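Local atomic coordinates of VirX1 (Cyanophage Syn10, PDB entry 6QGM), a protein that acts as a viral halogenase able to attach iodine to a range of substrates, probably in a flavin-dependent manner. Residues 107-112 / 491-496; 219-224 / 367-372. All blocks are in the same frame, centred on the assembly; numbering follows the deposited sequence.

Contact 1 (107-112 / 491-496); sequences QTDGIN and DYYYED
The turn leading into the long helix 494-512 puts Tyr493 and Tyr494 against Thr108 and Asp109, in the loop that runs into helix 113-120. Tyr494 makes the hydrogen bond across the contact: its OH donates to Asp109 OD2 over 2.5 Å, reaching that oxygen on the anti side and 28° out of the carboxylate plane. OD2 sits at the edge of the phenol, close to the ring plane, while ring and carboxylate are turned 50° apart. Asp109 reaches the hydroxyl because its CG lies beside the backbone N, opposite the carbonyl carbon (chi1 -66°). Residues 491-494 form a type I beta turn, closed by Tyr494 N donating to Asp491 O over 2.8 Å, and this turn sends two consecutive tyrosines toward the same loop. The neighbouring rings also meet, Tyr494 CD1 lying 3.8 Å above one face of Tyr493, near its rim. Tyr493 OH comes within 3.2 Å of Thr108 OG1 and 3.6 Å of Asp109 OD2; both Tyr493 OH and Thr108 OG1 are hydrogen-bonded to Ser106 OG, a shared partner. Asp491 OD1 stands 4.5 Å from Asp109 OD2, a pairing of like charges probably eased by the salt bridges of Asp491 to Lys116 and Lys120. Lys120 also makes a cation-pi contact with the buried Tyr494 ring.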
ATOM      1  N   GLN B 107      10.161   7.772  26.082  1.00 67.15           N
ATOM      2  CA  GLN B 107       9.089   6.762  25.886  1.00 72.51           C
ATOM      3  C   GLN B 107       8.095   7.296  24.849  1.00 70.56           C
ATOM      4  O   GLN B 107       7.756   6.534  23.941  1.00 72.04           O
ATOM      5  CB  GLN B 107       8.364   6.490  27.213  1.00 80.17           C
ATOM      6  CG  GLN B 107       7.490   5.249  27.186  1.00 85.15           C
ATOM      7  CD  GLN B 107       8.245   3.997  27.578  1.00 87.64           C
ATOM      8  OE1 GLN B 107       9.255   4.013  28.301  1.00 86.36           O
ATOM      9  NE2 GLN B 107       7.718   2.872  27.120  1.00 88.42           N
ATOM     10  N   THR B 108       7.676   8.565  24.976  1.00 68.57           N
ATOM     11  CA  THR B 108       6.561   9.185  24.208  1.00 67.09           C
ATOM     12  C   THR B 108       7.058   9.664  22.837  1.00 66.86           C
ATOM     13  O   THR B 108       6.265   9.576  21.883  1.00 72.03           O
ATOM     14  CB  THR B 108       5.871  10.298  25.006  1.00 64.57           C
ATOM     15  OG1 THR B 108       6.853  11.232  25.433  1.00 62.14           O
ATOM     16  CG2 THR B 108       5.141   9.784  26.224  1.00 68.23           C
ATOM     17  N   ASP B 109       8.299  10.138  22.720  1.00 65.71           N
ATOM     18  CA  ASP B 109       8.825  10.747  21.463  1.00 64.57           C
ATOM     19  C   ASP B 109       9.606   9.727  20.618  1.00 61.81           C
ATOM     20  O   ASP B 109       9.869  10.043  19.461  1.00 60.47           O
ATOM     21  CB  ASP B 109       9.696  11.969  21.760  1.00 66.21           C
ATOM     22  CG  ASP B 109       8.934  13.125  22.373  1.00 69.03           C
ATOM     23  OD1 ASP B 109       7.843  13.438  21.861  1.00 68.20           O
ATOM     24  OD2 ASP B 109       9.441  13.699  23.359  1.00 72.42           O
ATOM     25  N   GLY B 110       9.998   8.570  21.168  1.00 61.05           N
ATOM     26  CA  GLY B 110      10.757   7.544  20.431  1.00 59.69           C
ATOM     27  C   GLY B 110      11.901   8.160  19.634  1.00 59.36           C
ATOM     28  O   GLY B 110      12.689   8.911  20.235  1.00 61.49           O
ATOM     29  N   ILE B 111      11.978   7.879  18.326  1.00 59.24           N
ATOM     30  CA  ILE B 111      13.051   8.315  17.372  1.00 56.60           C
ATOM     31  C   ILE B 111      13.177   9.847  17.303  1.00 56.06           C
ATOM     32  O   ILE B 111      14.271  10.342  16.913  1.00 54.25           O
ATOM     33  CB  ILE B 111      12.808   7.703  15.983  1.00 57.36           C
ATOM     34  CG1 ILE B 111      13.963   7.987  15.017  1.00 59.50           C
ATOM     35  CG2 ILE B 111      11.484   8.162  15.403  1.00 56.43           C
ATOM     36  CD1 ILE B 111      13.975   7.112  13.769  1.00 59.93           C
ATOM     37  N   ASN B 112      12.102  10.576  17.636  1.00 54.28           N
ATOM     38  CA  ASN B 112      12.016  12.061  17.572  1.00 51.39           C
ATOM     39  C   ASN B 112      12.741  12.712  18.764  1.00 50.35           C
ATOM     40  O   ASN B 112      12.809  13.965  18.797  1.00 49.17           O
ATOM     41  CB  ASN B 112      10.565  12.546  17.486  1.00 50.81           C
ATOM     42  CG  ASN B 112       9.819  11.964  16.293  1.00 50.39           C
ATOM     43  OD1 ASN B 112      10.423  11.621  15.279  1.00 53.53           O
ATOM     44  ND2 ASN B 112       8.513  11.817  16.385  1.00 48.03           N
ATOM     45  N   ASP B 491       7.992  18.727  29.164  1.00 77.63           N
ATOM     46  CA  ASP B 491       9.275  18.304  28.550  1.00 77.71           C
ATOM     47  C   ASP B 491      10.422  18.415  29.565  1.00 75.59           C
ATOM     48  O   ASP B 491      11.549  18.119  29.171  1.00 73.40           O
ATOM     49  CB  ASP B 491       9.578  19.178  27.333  1.00 77.16           C
ATOM     50  CG  ASP B 491       9.172  18.560  26.007  1.00 77.16           C
ATOM     51  OD1 ASP B 491       8.869  17.339  25.997  1.00 79.31           O
ATOM     52  OD2 ASP B 491       9.148  19.312  24.997  1.00 76.80           O
ATOM     53  N   TYR B 492      10.161  18.824  30.810  1.00 76.52           N
ATOM     54  CA  TYR B 492      11.236  19.131  31.776  1.00 78.56           C
ATOM     55  C   TYR B 492      12.229  17.957  31.835  1.00 74.12           C
ATOM     56  O   TYR B 492      13.416  18.271  31.962  1.00 73.48           O
ATOM     57  CB  TYR B 492      10.724  19.554  33.157  1.00 85.73           C
ATOM     58  CG  TYR B 492      11.888  19.931  34.049  1.00 94.56           C
ATOM     59  CD1 TYR B 492      12.651  21.068  33.779  1.00 96.87           C
ATOM     60  CD2 TYR B 492      12.306  19.109  35.095  1.00101.74           C
ATOM     61  CE1 TYR B 492      13.766  21.390  34.539  1.00101.49           C
ATOM     62  CE2 TYR B 492      13.418  19.421  35.860  1.00104.94           C
ATOM     63  CZ  TYR B 492      14.147  20.566  35.586  1.00104.38           C
ATOM     64  OH  TYR B 492      15.231  20.873  36.356  1.00103.92           O
ATOM     65  N   TYR B 493      11.800  16.697  31.666  1.00 68.04           N
ATOM     66  CA  TYR B 493      12.653  15.477  31.760  1.00 64.89           C
ATOM     67  C   TYR B 493      13.754  15.440  30.681  1.00 61.51           C
ATOM     68  O   TYR B 493      14.659  14.580  30.774  1.00 60.37           O
ATOM     69  CB  TYR B 493      11.804  14.206  31.712  1.00 65.25           C
ATOM     70  CG  TYR B 493      11.139  13.886  30.400  1.00 63.50           C
ATOM     71  CD1 TYR B 493       9.965  14.512  30.019  1.00 64.08           C
ATOM     72  CD2 TYR B 493      11.665  12.927  29.551  1.00 62.93           C
ATOM     73  CE1 TYR B 493       9.326  14.206  28.828  1.00 62.47           C
ATOM     74  CE2 TYR B 493      11.044  12.600  28.353  1.00 61.46           C
ATOM     75  CZ  TYR B 493       9.865  13.233  27.995  1.00 60.57           C
ATOM     76  OH  TYR B 493       9.243  12.916  26.828  1.00 60.22           O
ATOM     77  N   TYR B 494      13.699  16.344  29.699  1.00 58.21           N
ATOM     78  CA  TYR B 494      14.715  16.470  28.626  1.00 55.78           C
ATOM     79  C   TYR B 494      16.020  17.001  29.230  1.00 55.93           C
ATOM     80  O   TYR B 494      17.099  16.599  28.752  1.00 55.61           O
ATOM     81  CB  TYR B 494      14.158  17.275  27.442  1.00 54.66           C
ATOM     82  CG  TYR B 494      13.534  16.396  26.387  1.00 53.12           C
ATOM     83  CD1 TYR B 494      12.247  15.894  26.513  1.00 53.08           C
ATOM     84  CD2 TYR B 494      14.276  16.003  25.288  1.00 52.53           C
ATOM     85  CE1 TYR B 494      11.705  15.046  25.562  1.00 53.39           C
ATOM     86  CE2 TYR B 494      13.746  15.176  24.312  1.00 52.93           C
ATOM     87  CZ  TYR B 494      12.457  14.684  24.454  1.00 54.62           C
ATOM     88  OH  TYR B 494      11.936  13.858  23.492  1.00 55.18           O
ATOM     89  N   GLU B 495      15.945  17.842  30.262  1.00 57.11           N
ATOM     90  CA  GLU B 495      17.127  18.328  31.034  1.00 59.45           C
ATOM     91  C   GLU B 495      17.924  17.120  31.528  1.00 60.64           C
ATOM     92  O   GLU B 495      19.161  17.179  31.449  1.00 60.01           O
ATOM     93  CB  GLU B 495      16.697  19.165  32.238  1.00 61.48           C
ATOM     94  CG  GLU B 495      16.163  20.528  31.851  1.00 61.90           C
ATOM     95  CD  GLU B 495      17.258  21.492  31.443  1.00 62.17           C
ATOM     96  OE1 GLU B 495      18.237  21.591  32.228  1.00 63.81           O
ATOM     97  OE2 GLU B 495      17.119  22.235  30.417  1.00 61.79           O
ATOM     98  N   ASP B 496      17.239  16.066  31.990  1.00 63.25           N
ATOM     99  CA  ASP B 496      17.864  14.827  32.525  1.00 64.30           C
ATOM    100  C   ASP B 496      18.388  13.981  31.357  1.00 62.09           C
ATOM    101  O   ASP B 496      19.493  13.433  31.491  1.00 60.45           O
ATOM    102  CB  ASP B 496      16.907  14.008  33.388  1.00 67.40           C
ATOM    103  CG  ASP B 496      16.670  14.527  34.788  1.00 71.97           C
ATOM    104  OD1 ASP B 496      17.420  15.421  35.270  1.00 74.96           O
ATOM    105  OD2 ASP B 496      15.739  14.012  35.391  1.00 71.91           O
TER

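Contact 2 (219-224 / 367-372)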
ATOM      1  N   ALA B 219      26.508 -24.665 -22.526  1.00 59.03           N
ATOM      2  CA  ALA B 219      26.012 -24.585 -21.139  1.00 56.90           C
ATOM      3  C   ALA B 219      24.496 -24.403 -21.184  1.00 57.65           C
ATOM      4  O   ALA B 219      24.002 -23.899 -22.212  1.00 55.51           O
ATOM      5  CB  ALA B 219      26.686 -23.451 -20.405  1.00 55.81           C
ATOM      6  N   ASP B 220      23.794 -24.828 -20.127  1.00 59.02           N
ATOM      7  CA  ASP B 220      22.323 -24.659 -19.984  1.00 59.24           C
ATOM      8  C   ASP B 220      22.045 -23.197 -19.625  1.00 58.95           C
ATOM      9  O   ASP B 220      21.033 -22.652 -20.083  1.00 61.07           O
ATOM     10  CB  ASP B 220      21.736 -25.607 -18.937  1.00 58.94           C
ATOM     11  CG  ASP B 220      21.846 -27.090 -19.270  1.00 60.66           C
ATOM     12  OD1 ASP B 220      21.750 -27.454 -20.467  1.00 60.68           O
ATOM     13  OD2 ASP B 220      22.019 -27.876 -18.318  1.00 62.77           O
ATOM     14  N   LEU B 221      22.933 -22.589 -18.845  1.00 60.03           N
ATOM     15  CA  LEU B 221      22.828 -21.178 -18.384  1.00 61.29           C
ATOM     16  C   LEU B 221      24.187 -20.495 -18.539  1.00 60.09           C
ATOM     17  O   LEU B 221      25.197 -21.066 -18.096  1.00 59.72           O
ATOM     18  CB  LEU B 221      22.393 -21.137 -16.918  1.00 63.51           C
ATOM     19  CG  LEU B 221      22.161 -19.729 -16.376  1.00 64.87           C
ATOM     20  CD1 LEU B 221      20.887 -19.136 -16.969  1.00 63.30           C
ATOM     21  CD2 LEU B 221      22.129 -19.729 -14.850  1.00 64.96           C
ATOM     22  N   TYR B 222      24.183 -19.302 -19.123  1.00 59.44           N
ATOM     23  CA  TYR B 222      25.368 -18.437 -19.320  1.00 59.37           C
ATOM     24  C   TYR B 222      25.247 -17.253 -18.360  1.00 59.13           C
ATOM     25  O   TYR B 222      24.184 -16.625 -18.303  1.00 59.89           O
ATOM     26  CB  TYR B 222      25.446 -18.019 -20.786  1.00 58.28           C
ATOM     27  CG  TYR B 222      25.649 -19.174 -21.726  1.00 58.38           C
ATOM     28  CD1 TYR B 222      24.576 -19.948 -22.151  1.00 58.59           C
ATOM     29  CD2 TYR B 222      26.917 -19.504 -22.174  1.00 57.98           C
ATOM     30  CE1 TYR B 222      24.763 -21.021 -23.011  1.00 59.38           C
ATOM     31  CE2 TYR B 222      27.120 -20.570 -23.037  1.00 58.70           C
ATOM     32  CZ  TYR B 222      26.039 -21.324 -23.463  1.00 59.62           C
ATOM     33  OH  TYR B 222      26.235 -22.379 -24.304  1.00 58.71           O
ATOM     34  N   ILE B 223      26.299 -16.983 -17.596  1.00 59.80           N
ATOM     35  CA  ILE B 223      26.309 -15.886 -16.590  1.00 60.24           C
ATOM     36  C   ILE B 223      27.279 -14.821 -17.083  1.00 58.72           C
ATOM     37  O   ILE B 223      28.456 -15.156 -17.357  1.00 61.16           O
ATOM     38  CB  ILE B 223      26.659 -16.421 -15.183  1.00 62.49           C
ATOM     39  CG1 ILE B 223      25.702 -17.550 -14.775  1.00 61.32           C
ATOM     40  CG2 ILE B 223      26.647 -15.286 -14.162  1.00 62.81           C
ATOM     41  CD1 ILE B 223      25.928 -18.086 -13.399  1.00 62.68           C
ATOM     42  N   ASP B 224      26.785 -13.599 -17.236  1.00 57.67           N
ATOM     43  CA  ASP B 224      27.586 -12.465 -17.750  1.00 59.78           C
ATOM     44  C   ASP B 224      28.229 -11.743 -16.564  1.00 59.45           C
ATOM     45  O   ASP B 224      27.530 -10.986 -15.881  1.00 57.85           O
ATOM     46  CB  ASP B 224      26.724 -11.517 -18.581  1.00 59.51           C
ATOM     47  CG  ASP B 224      27.531 -10.417 -19.235  1.00 59.71           C
ATOM     48  OD1 ASP B 224      28.679 -10.171 -18.777  1.00 58.52           O
ATOM     49  OD2 ASP B 224      27.007  -9.816 -20.198  1.00 61.46           O
ATOM     50  N   GLU B 367      22.997 -14.767  -4.657  1.00 56.59           N
ATOM     51  CA  GLU B 367      22.155 -15.406  -3.604  1.00 58.20           C
ATOM     52  C   GLU B 367      20.772 -15.742  -4.172  1.00 56.42           C
ATOM     53  O   GLU B 367      20.278 -16.840  -3.868  1.00 57.34           O
ATOM     54  CB  GLU B 367      22.143 -14.596  -2.316  1.00 61.48           C
ATOM     55  CG  GLU B 367      21.450 -13.264  -2.335  1.00 67.68           C
ATOM     56  CD  GLU B 367      21.733 -12.384  -1.112  1.00 71.94           C
ATOM     57  OE1 GLU B 367      22.822 -12.550  -0.476  1.00 73.63           O
ATOM     58  OE2 GLU B 367      20.862 -11.509  -0.797  1.00 75.35           O
ATOM     59  N   ASN B 368      20.210 -14.873  -5.011  1.00 55.09           N
ATOM     60  CA  ASN B 368      18.889 -15.082  -5.677  1.00 54.52           C
ATOM     61  C   ASN B 368      18.970 -16.218  -6.713  1.00 53.58           C
ATOM     62  O   ASN B 368      17.974 -16.963  -6.873  1.00 54.78           O
ATOM     63  CB  ASN B 368      18.350 -13.787  -6.289  1.00 52.04           C
ATOM     64  CG  ASN B 368      17.977 -12.752  -5.259  1.00 51.97           C
ATOM     65  OD1 ASN B 368      17.967 -13.038  -4.065  1.00 54.43           O
ATOM     66  ND2 ASN B 368      17.681 -11.544  -5.713  1.00 55.48           N
ATOM     67  N   LEU B 369      20.109 -16.369  -7.381  1.00 53.50           N
ATOM     68  CA  LEU B 369      20.342 -17.467  -8.356  1.00 55.21           C
ATOM     69  C   LEU B 369      20.481 -18.797  -7.606  1.00 55.87           C
ATOM     70  O   LEU B 369      19.817 -19.770  -8.016  1.00 56.90           O
ATOM     71  CB  LEU B 369      21.602 -17.160  -9.165  1.00 56.25           C
ATOM     72  CG  LEU B 369      21.857 -18.104 -10.330  1.00 58.23           C
ATOM     73  CD1 LEU B 369      20.665 -18.096 -11.284  1.00 58.34           C
ATOM     74  CD2 LEU B 369      23.155 -17.723 -11.031  1.00 58.11           C
ATOM     75  N   VAL B 370      21.311 -18.824  -6.553  1.00 55.00           N
ATOM     76  CA  VAL B 370      21.542 -20.015  -5.682  1.00 55.45           C
ATOM     77  C   VAL B 370      20.192 -20.452  -5.113  1.00 55.77           C
ATOM     78  O   VAL B 370      19.948 -21.684  -5.045  1.00 58.22           O
ATOM     79  CB  VAL B 370      22.565 -19.733  -4.563  1.00 54.82           C
ATOM     80  CG1 VAL B 370      22.552 -20.810  -3.493  1.00 56.06           C
ATOM     81  CG2 VAL B 370      23.973 -19.593  -5.109  1.00 55.13           C
ATOM     82  N   TYR B 371      19.354 -19.483  -4.736  1.00 54.87           N
ATOM     83  CA  TYR B 371      18.021 -19.717  -4.126  1.00 55.07           C
ATOM     84  C   TYR B 371      17.149 -20.496  -5.113  1.00 56.53           C
ATOM     85  O   TYR B 371      16.580 -21.525  -4.720  1.00 56.96           O
ATOM     86  CB  TYR B 371      17.390 -18.391  -3.690  1.00 55.21           C
ATOM     87  CG  TYR B 371      15.985 -18.531  -3.170  1.00 56.24           C
ATOM     88  CD1 TYR B 371      15.750 -18.817  -1.839  1.00 57.67           C
ATOM     89  CD2 TYR B 371      14.892 -18.393  -4.005  1.00 55.54           C
ATOM     90  CE1 TYR B 371      14.465 -18.952  -1.339  1.00 57.74           C
ATOM     91  CE2 TYR B 371      13.603 -18.554  -3.536  1.00 56.76           C
ATOM     92  CZ  TYR B 371      13.387 -18.832  -2.196  1.00 57.90           C
ATOM     93  OH  TYR B 371      12.114 -18.983  -1.723  1.00 57.82           O
ATOM     94  N   LEU B 372      17.075 -20.044  -6.369  1.00 58.91           N
ATOM     95  CA  LEU B 372      16.222 -20.672  -7.414  1.00 59.58           C
ATOM     96  C   LEU B 372      16.787 -22.037  -7.831  1.00 61.13           C
ATOM     97  O   LEU B 372      15.994 -22.971  -8.055  1.00 68.05           O
ATOM     98  CB  LEU B 372      16.123 -19.715  -8.610  1.00 57.71           C
ATOM     99  CG  LEU B 372      15.265 -18.471  -8.392  1.00 56.30           C
ATOM    100  CD1 LEU B 372      15.177 -17.659  -9.659  1.00 55.59           C
ATOM    101  CD2 LEU B 372      13.864 -18.831  -7.920  1.00 56.57           C
TER
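Tyr222 OH, whose strand neighbours Leu221 and Ile223 meet Leu369, is gripped by two backbone groups: Ala219 N donates to it over 2.9 Å at an N-H...O angle of 134°, and Ile217 O is its second partner. The Tyr222 side chain lies on the side of the strand turned from the helix, and Ala219 CB covers one face of the Tyr222 ring near its rim, 3.8 Å above the plane. The other side of strand 221-224 is purely apolar where it meets helix 360-373. There Leu369 works as a fork with one methyl for each strand residue. Its CD2 meets Ile223 CD1 at 3.7 Å, and its CD1 lies 4.2 Å from Leu221 CD2, each pair reaching tip to tip. Leu369 holds CG anti to its own N (chi1 -172°), and its CD2 continues the extended chain toward Ile223, leaving CD1 to branch toward Leu221. Ile223 answers with an equally stretched arm, CD1 anti to CA (chi2 -177°), and these three branched side chains together span backbones whose closest CA atoms, Ile223 and Leu369, are 10.3 Å apart. Helix 14-26 fills the flank, its Leu23 touching both Ile223 and Val370. Beyond the helix, Tyr371 O and OH hydrogen-bond to Ser475 OG and Pro473 O of the second subunit. Strand 221-224 runs parallel between strands 6-10 and 341-343, and with the glycine-rich GxGxxG turn after strand 6-10 this layering of helices on a largely parallel core is consistent with the Rossmann-type dinucleotide-binding fold of flavin-dependent halogenases.

From the N terminus, the chain first builds strand 6-10 and helix 14-26, then passes through the loop at 107-112, which waits almost to the end of the sequence for its partner. Before that, strand 221-224 joins the mixed sheet, and, after 142 intervening residues, segment 367-372 of helix 360-373 comes back against it, closing contact 2. Only then does the chain reach 491-496 and close contact 1, so the shorter loop is nested wholly inside the longer one. The two lie on opposite sides of the chain's centre, their centres 51 Å apart. Contact 2 ties helix to sheet within the Rossmann-like core, whereas contact 1 joins the C-terminal helical region to an early peripheral loop.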